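Local coordinates for protein malate dehydrogenase (Pyrococcus horikoshii, PDB 1V9N) that catalyses the NAD-dependent interconversion of (S)-malate and oxaloacetate, working as a homodimer of the LDH2/MDH2 oxidoreductase family, at residues A[150-155]-A[266-271]; A[165-170]-A[186-191]. All blocks are in the same frame, centred on the assembly; numbering follows the deposited sequence.

The two contacts lie side by side, their centres about 11 Å apart, where loops gather at the ends of strands 144-149, 170-174 and 181-185 of the mixed sheet. Along the chain the order is 150-155, 165-170, 186-191 and 266-271, so contact 2 is nested within the stretch of chain that contact 1 closes. They touch directly: the backbone N of L154 and that of V155 both face L165 O, a classic beta bulge. S151 of contact 1 and T167, P169, A186 and P191 of contact 2 belong to the pocket that holds NADPH. Both contacts also reach the second subunit, whose E238, H243 and K244 hydrogen-bond the cofactor, so the site lies at the dimer interface.

Contact 1: residues A[150-155]-A[266-271]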
loop_
_atom_site.group_PDB
_atom_site.type_symbol
_atom_site.label_atom_id
_atom_site.label_comp_id
_atom_site.label_asym_id
_atom_site.label_seq_id
_atom_site.Cartn_x
_atom_site.Cartn_y
_atom_site.Cartn_z
ATOM N N ASN A 150 -11.423 4.715 4.946
ATOM C CA ASN A 150 -11.699 5.694 3.918
ATOM C C ASN A 150 -12.147 6.942 4.674
ATOM O O ASN A 150 -12.145 6.956 5.914
ATOM C CB ASN A 150 -12.770 5.192 2.933
ATOM C CG ASN A 150 -14.087 4.874 3.596
ATOM O OD1 ASN A 150 -14.289 5.139 4.780
ATOM N ND2 ASN A 150 -15.005 4.308 2.826
ATOM N N SER A 151 -12.507 7.996 3.955
ATOM C CA SER A 151 -12.919 9.219 4.625
ATOM C C SER A 151 -13.727 10.119 3.709
ATOM O O SER A 151 -14.142 9.710 2.624
ATOM C CB SER A 151 -11.684 9.973 5.124
ATOM O OG SER A 151 -10.870 10.380 4.035
ATOM N N ARG A 152 -13.950 11.349 4.158
ATOM C CA ARG A 152 -14.701 12.319 3.376
ATOM C C ARG A 152 -13.910 12.654 2.122
ATOM O O ARG A 152 -12.680 12.595 2.125
ATOM C CB ARG A 152 -14.926 13.597 4.191
ATOM C CG ARG A 152 -15.692 13.381 5.478
ATOM C CD ARG A 152 -15.984 14.695 6.198
ATOM N NE ARG A 152 -14.767 15.431 6.529
ATOM C CZ ARG A 152 -14.267 16.424 5.802
ATOM N NH1 ARG A 152 -14.885 16.817 4.693
ATOM N NH2 ARG A 152 -13.145 17.025 6.181
ATOM N N PRO A 153 -14.601 13.000 1.027
ATOM C CA PRO A 153 -13.892 13.341 -0.210
ATOM C C PRO A 153 -13.089 14.630 -0.034
ATOM O O PRO A 153 -13.641 15.674 0.319
ATOM C CB PRO A 153 -15.025 13.483 -1.227
ATOM C CG PRO A 153 -16.184 13.941 -0.384
ATOM C CD PRO A 153 -16.060 13.060 0.837
ATOM N N LEU A 154 -11.785 14.550 -0.278
ATOM C CA LEU A 154 -10.900 15.701 -0.125
ATOM C C LEU A 154 -9.804 15.735 -1.183
ATOM O O LEU A 154 -9.147 16.759 -1.362
ATOM C CB LEU A 154 -10.233 15.668 1.256
ATOM C CG LEU A 154 -11.060 15.905 2.524
ATOM C CD1 LEU A 154 -10.464 15.119 3.682
ATOM C CD2 LEU A 154 -11.095 17.387 2.839
ATOM N N VAL A 155 -9.612 14.620 -1.887
ATOM C CA VAL A 155 -8.559 14.522 -2.894
ATOM C C VAL A 155 -9.099 14.397 -4.315
ATOM O O VAL A 155 -10.149 13.793 -4.540
ATOM C CB VAL A 155 -7.636 13.306 -2.600
ATOM C CG1 VAL A 155 -6.426 13.311 -3.534
ATOM C CG2 VAL A 155 -7.192 13.338 -1.148
ATOM N N LYS A 266 -16.442 9.367 -1.692
ATOM C CA LYS A 266 -17.356 10.380 -2.191
ATOM C C LYS A 266 -18.647 10.470 -1.380
ATOM O O LYS A 266 -19.191 11.555 -1.193
ATOM C CB LYS A 266 -17.686 10.103 -3.662
ATOM C CG LYS A 266 -18.601 11.140 -4.293
ATOM C CD LYS A 266 -18.940 10.774 -5.724
ATOM C CE LYS A 266 -19.983 11.731 -6.301
ATOM N NZ LYS A 266 -20.360 11.345 -7.689
ATOM N N TYR A 267 -19.126 9.335 -0.879
ATOM C CA TYR A 267 -20.369 9.316 -0.123
ATOM C C TYR A 267 -20.253 9.246 1.393
ATOM O O TYR A 267 -21.256 9.100 2.088
ATOM C CB TYR A 267 -21.255 8.188 -0.653
ATOM C CG TYR A 267 -21.640 8.425 -2.095
ATOM C CD1 TYR A 267 -22.647 9.330 -2.425
ATOM C CD2 TYR A 267 -20.940 7.809 -3.134
ATOM C CE1 TYR A 267 -22.946 9.624 -3.758
ATOM C CE2 TYR A 267 -21.227 8.096 -4.469
ATOM C CZ TYR A 267 -22.228 9.003 -4.773
ATOM O OH TYR A 267 -22.509 9.300 -6.086
ATOM N N VAL A 268 -19.034 9.361 1.906
ATOM C CA VAL A 268 -18.814 9.346 3.347
ATOM C C VAL A 268 -19.195 10.736 3.874
ATOM O O VAL A 268 -18.691 11.744 3.381
ATOM C CB VAL A 268 -17.324 9.056 3.678
ATOM C CG1 VAL A 268 -17.072 9.211 5.171
ATOM C CG2 VAL A 268 -16.953 7.644 3.216
ATOM N N LYS A 269 -20.082 10.780 4.867
ATOM C CA LYS A 269 -20.547 12.042 5.455
ATOM C C LYS A 269 -19.760 12.424 6.702
ATOM O O LYS A 269 -19.037 11.603 7.274
ATOM C CB LYS A 269 -22.021 11.936 5.862
ATOM C CG LYS A 269 -22.987 11.480 4.787
ATOM C CD LYS A 269 -24.383 11.372 5.398
ATOM C CE LYS A 269 -25.374 10.692 4.475
ATOM N NZ LYS A 269 -26.699 10.503 5.151
ATOM N N ASN A 270 -19.925 13.673 7.135
ATOM C CA ASN A 270 -19.250 14.157 8.336
ATOM C C ASN A 270 -19.805 13.401 9.536
ATOM O O ASN A 270 -20.912 12.872 9.484
ATOM C CB ASN A 270 -19.480 15.659 8.521
ATOM C CG ASN A 270 -18.889 16.481 7.394
ATOM O OD1 ASN A 270 -19.394 16.473 6.268
ATOM N ND2 ASN A 270 -17.803 17.189 7.686
ATOM N N THR A 271 -19.031 13.362 10.612
ATOM C CA THR A 271 -19.410 12.658 11.834
ATOM C C THR A 271 -20.770 13.037 12.425
ATOM O O THR A 271 -21.496 12.169 12.905
ATOM C CB THR A 271 -18.342 12.858 12.929
ATOM O OG1 THR A 271 -17.062 12.452 12.428
ATOM C CG2 THR A 271 -18.685 12.021 14.168
HETATM O O HOH W 1 -17.691 16.003 3.555
#
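R152 and P153 pass V268 and K266 with the two chains running 96° apart, CA to CA 5.1 Å for R152 and V268, and no direct hydrogen bond joins them. V268 is the hydrophobic centre. Its CB sits 3.4 Å from S151 O, and the two methyls divide the work: CG1 leans on the backbone around S151 and R152, while CG2 packs against S151 O and meets the N150 amide, with ND2 at 3.9 Å. That amide is fixed by polar partners beyond the contact, C279 N for OD1 and D253 OD1 for ND2. P153 lays its ring against the K266 backbone, CG lying 3.9 Å from K266 O. At the outer end R152 bends at chi3 (-59°), and N270 ND2 lies over one face of the guanidinium, 3.7 Å from R152 NE, and also meets R152 CD at 3.4 Å, the amide and guanidinium planes 17° apart. A water in the guanidinium plane links the pair, accepting from R152 NH1 at 3.1 Å and donating to N270 OD1. K266 NZ turns to a different partner, a salt bridge with E306 of the second subunit. The contact thus ties the loop after strand 144-149, whose S151 lines the NADPH pocket, to the loop between helix 242-258 and strand 278-285, with V278 of that strand packed against V268 and N150.

Contact 2: residues A[165-170]-A[186-191]; sequences LGTNPI and ATSVVP. With NDP (NADPH dihydro-nicotinamide-adenine-dinucleotide phosphate), chain B.
T187 grips the 165-170 loop with two hydrogen bonds to successive carbonyls: its N donates to T167 O at 3.0 Å, and its OG1 to N168 O at 2.8 Å. The hydroxyl comes from above the N168 carbonyl plane. With chi1 at 47°, OG1 sits between the backbone N and the carbonyl carbon, and T187 CG2 meets I170 CD1 at 3.8 Å, the two side chains crossing at about a right angle. The T187 hydroxyl also accepts from a water that donates to G166 O as well, so it links the two segments both directly and through that water. A valine at T187 would probably leave N168 O without its hydroxyl donor and cost the water one of its two acceptors, with the backbone bond to T167 O left as the direct hydrogen bond between the segments. The A186 N-H points almost straight (175°) at O1N of the nicotinamide-side phosphate of NADPH, 2.8 Å away.

Around these bonds the packing is close. T167 CG2 lies 3.4 Å from S188 OG, whose hydroxyl is itself bonded to V190 O, and T167 OG1 touches C5N and C4N of the nicotinamide, 3.2 Å from each. P169 sets CG and CD against the same ring, CD 3.6 Å from C4N, while P191 CD and CG rest by phosphate oxygen O2N. The N168 amide turns away to S249 and D253, and K244 of the second subunit bonds to the carbonyls of A186, S188 and V189. Together the two loops, following strands 144-149 and 181-185, form part of the wall around the nicotinamide and its adjoining phosphate in this LDH2/MDH2 dehydrogenase, a pocket completed by residues of both subunits.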
loop_
_atom_site.group_PDB
_atom_site.type_symbol
_atom_site.label_atom_id
_atom_site.label_comp_id
_atom_site.label_asym_id
_atom_site.label_seq_id
_atom_site.Cartn_x
_atom_site.Cartn_y
_atom_site.Cartn_z
ATOM N N LEU A 165 -11.866 11.654 -3.860
ATOM C CA LEU A 165 -11.206 10.579 -3.123
ATOM C C LEU A 165 -10.892 10.995 -1.685
ATOM O O LEU A 165 -10.734 12.183 -1.390
ATOM C CB LEU A 165 -9.905 10.188 -3.828
ATOM C CG LEU A 165 -10.002 9.845 -5.319
ATOM C CD1 LEU A 165 -8.607 9.609 -5.864
ATOM C CD2 LEU A 165 -10.874 8.616 -5.518
ATOM N N GLY A 166 -10.790 10.013 -0.795
ATOM C CA GLY A 166 -10.474 10.317 0.589
ATOM C C GLY A 166 -8.973 10.308 0.816
ATOM O O GLY A 166 -8.218 9.855 -0.042
ATOM N N THR A 167 -8.534 10.817 1.962
ATOM C CA THR A 167 -7.115 10.836 2.284
ATOM C C THR A 167 -6.677 9.427 2.697
ATOM O O THR A 167 -5.501 9.161 2.954
ATOM C CB THR A 167 -6.819 11.867 3.384
ATOM O OG1 THR A 167 -7.807 11.773 4.417
ATOM C CG2 THR A 167 -6.843 13.274 2.793
ATOM N N ASN A 168 -7.668 8.544 2.745
ATOM C CA ASN A 168 -7.524 7.120 3.037
ATOM C C ASN A 168 -6.131 6.638 3.420
ATOM O O ASN A 168 -5.343 6.231 2.569
ATOM C CB ASN A 168 -8.030 6.352 1.819
ATOM C CG ASN A 168 -9.408 6.814 1.391
ATOM O OD1 ASN A 168 -10.062 7.574 2.107
ATOM N ND2 ASN A 168 -9.864 6.354 0.235
ATOM N N PRO A 169 -5.827 6.640 4.725
ATOM C CA PRO A 169 -4.515 6.208 5.201
ATOM C C PRO A 169 -4.292 4.702 5.197
ATOM O O PRO A 169 -5.237 3.912 5.102
ATOM C CB PRO A 169 -4.464 6.795 6.610
ATOM C CG PRO A 169 -5.876 6.614 7.076
ATOM C CD PRO A 169 -6.695 7.034 5.850
ATOM N N ILE A 170 -3.020 4.330 5.285
ATOM C CA ILE A 170 -2.590 2.944 5.338
ATOM C C ILE A 170 -1.591 2.848 6.479
ATOM O O ILE A 170 -0.675 3.665 6.574
ATOM C CB ILE A 170 -1.865 2.506 4.054
ATOM C CG1 ILE A 170 -2.830 2.532 2.870
ATOM C CG2 ILE A 170 -1.265 1.116 4.256
ATOM C CD1 ILE A 170 -2.170 2.227 1.533
ATOM N N ALA A 186 -1.234 8.940 5.174
ATOM C CA ALA A 186 -2.399 9.213 4.347
ATOM C C ALA A 186 -1.880 8.949 2.933
ATOM O O ALA A 186 -0.688 9.111 2.678
ATOM C CB ALA A 186 -2.818 10.656 4.489
ATOM N N THR A 187 -2.749 8.531 2.020
ATOM C CA THR A 187 -2.313 8.266 0.654
ATOM C C THR A 187 -2.273 9.546 -0.184
ATOM O O THR A 187 -1.981 9.519 -1.386
ATOM C CB THR A 187 -3.205 7.199 -0.027
ATOM O OG1 THR A 187 -4.585 7.502 0.195
ATOM C CG2 THR A 187 -2.902 5.822 0.549
ATOM N N SER A 188 -2.575 10.664 0.463
ATOM C CA SER A 188 -2.525 11.969 -0.182
ATOM C C SER A 188 -1.195 12.539 0.296
ATOM O O SER A 188 -0.611 12.012 1.250
ATOM C CB SER A 188 -3.687 12.851 0.294
ATOM O OG SER A 188 -3.679 12.994 1.707
ATOM N N VAL A 189 -0.693 13.589 -0.350
ATOM C CA VAL A 189 0.581 14.152 0.092
ATOM C C VAL A 189 0.477 14.474 1.582
ATOM O O VAL A 189 1.380 14.163 2.354
ATOM C CB VAL A 189 0.960 15.438 -0.685
ATOM C CG1 VAL A 189 2.325 15.943 -0.210
ATOM C CG2 VAL A 189 1.000 15.160 -2.179
ATOM N N VAL A 190 -0.634 15.086 1.984
ATOM C CA VAL A 190 -0.854 15.424 3.389
ATOM C C VAL A 190 -2.327 15.303 3.754
ATOM O O VAL A 190 -3.194 15.305 2.884
ATOM C CB VAL A 190 -0.395 16.867 3.715
ATOM C CG1 VAL A 190 1.076 17.031 3.378
ATOM C CG2 VAL A 190 -1.241 17.877 2.940
ATOM N N PRO A 191 -2.627 15.181 5.055
ATOM C CA PRO A 191 -4.011 15.064 5.527
ATOM C C PRO A 191 -4.653 16.446 5.517
ATOM O O PRO A 191 -3.961 17.453 5.676
ATOM C CB PRO A 191 -3.856 14.542 6.957
ATOM C CG PRO A 191 -2.477 13.971 6.990
ATOM C CD PRO A 191 -1.687 14.917 6.152
HETATM P PA NDP B . 3.425 11.701 8.036
HETATM O O1A NDP B . 3.484 12.456 9.264
HETATM O O2A NDP B . 3.943 12.221 6.722
HETATM O O5B NDP B . 4.122 10.247 8.341
HETATM C C5B NDP B . 4.204 9.227 7.328
HETATM C C4B NDP B . 4.882 8.023 8.009
HETATM O O4B NDP B . 6.279 8.170 7.699
HETATM C C3B NDP B . 4.797 7.903 9.505
HETATM O O3B NDP B . 4.657 6.487 9.832
HETATM C C2B NDP B . 6.066 8.450 10.056
HETATM O O2B NDP B . 6.485 7.987 11.351
HETATM C C1B NDP B . 7.006 8.166 8.926
HETATM N N9A NDP B . 8.090 9.169 8.737
HETATM C C8A NDP B . 8.047 10.586 8.875
HETATM N N7A NDP B . 9.213 11.123 8.597
HETATM C C5A NDP B . 10.049 10.094 8.271
HETATM C C6A NDP B . 11.419 9.993 7.870
HETATM N N6A NDP B . 12.166 11.097 7.746
HETATM N N1A NDP B . 11.970 8.757 7.608
HETATM C C2A NDP B . 11.211 7.620 7.728
HETATM N N3A NDP B . 9.912 7.610 8.094
HETATM C C4A NDP B . 9.383 8.888 8.355
HETATM O O3 NDP B . 1.989 11.148 7.715
HETATM P PN NDP B . 0.550 11.712 7.356
HETATM O O1N NDP B . 0.240 11.161 6.041
HETATM O O2N NDP B . 0.736 13.199 7.469
HETATM O O5D NDP B . -0.320 11.095 8.537
HETATM C C5D NDP B . -1.311 11.868 9.271
HETATM C C4D NDP B . -2.007 10.973 10.367
HETATM O O4D NDP B . -3.403 11.121 10.181
HETATM C C3D NDP B . -1.746 9.447 10.303
HETATM O O3D NDP B . -1.552 8.973 11.642
HETATM C C2D NDP B . -2.961 8.856 9.610
HETATM O O2D NDP B . -3.189 7.521 10.011
HETATM C C1D NDP B . -4.063 9.862 10.033
HETATM N N1N NDP B . -5.163 10.014 9.042
HETATM C C2N NDP B . -6.452 9.578 9.458
HETATM C C3N NDP B . -7.536 9.732 8.499
HETATM C C7N NDP B . -8.891 9.312 8.871
HETATM O O7N NDP B . -9.864 9.417 8.114
HETATM N N7N NDP B . -9.132 8.774 10.097
HETATM C C4N NDP B . -7.239 10.306 7.225
HETATM C C5N NDP B . -5.971 10.718 6.839
HETATM C C6N NDP B . -4.925 10.579 7.748
HETATM P P2B NDP B . 6.312 8.748 12.695
HETATM O O1X NDP B . 7.604 8.506 13.356
HETATM O O2X NDP B . 5.179 8.159 13.472
HETATM O O3X NDP B . 6.076 10.231 12.422
HETATM O O HOH W 2 -5.817 9.901 -0.994
#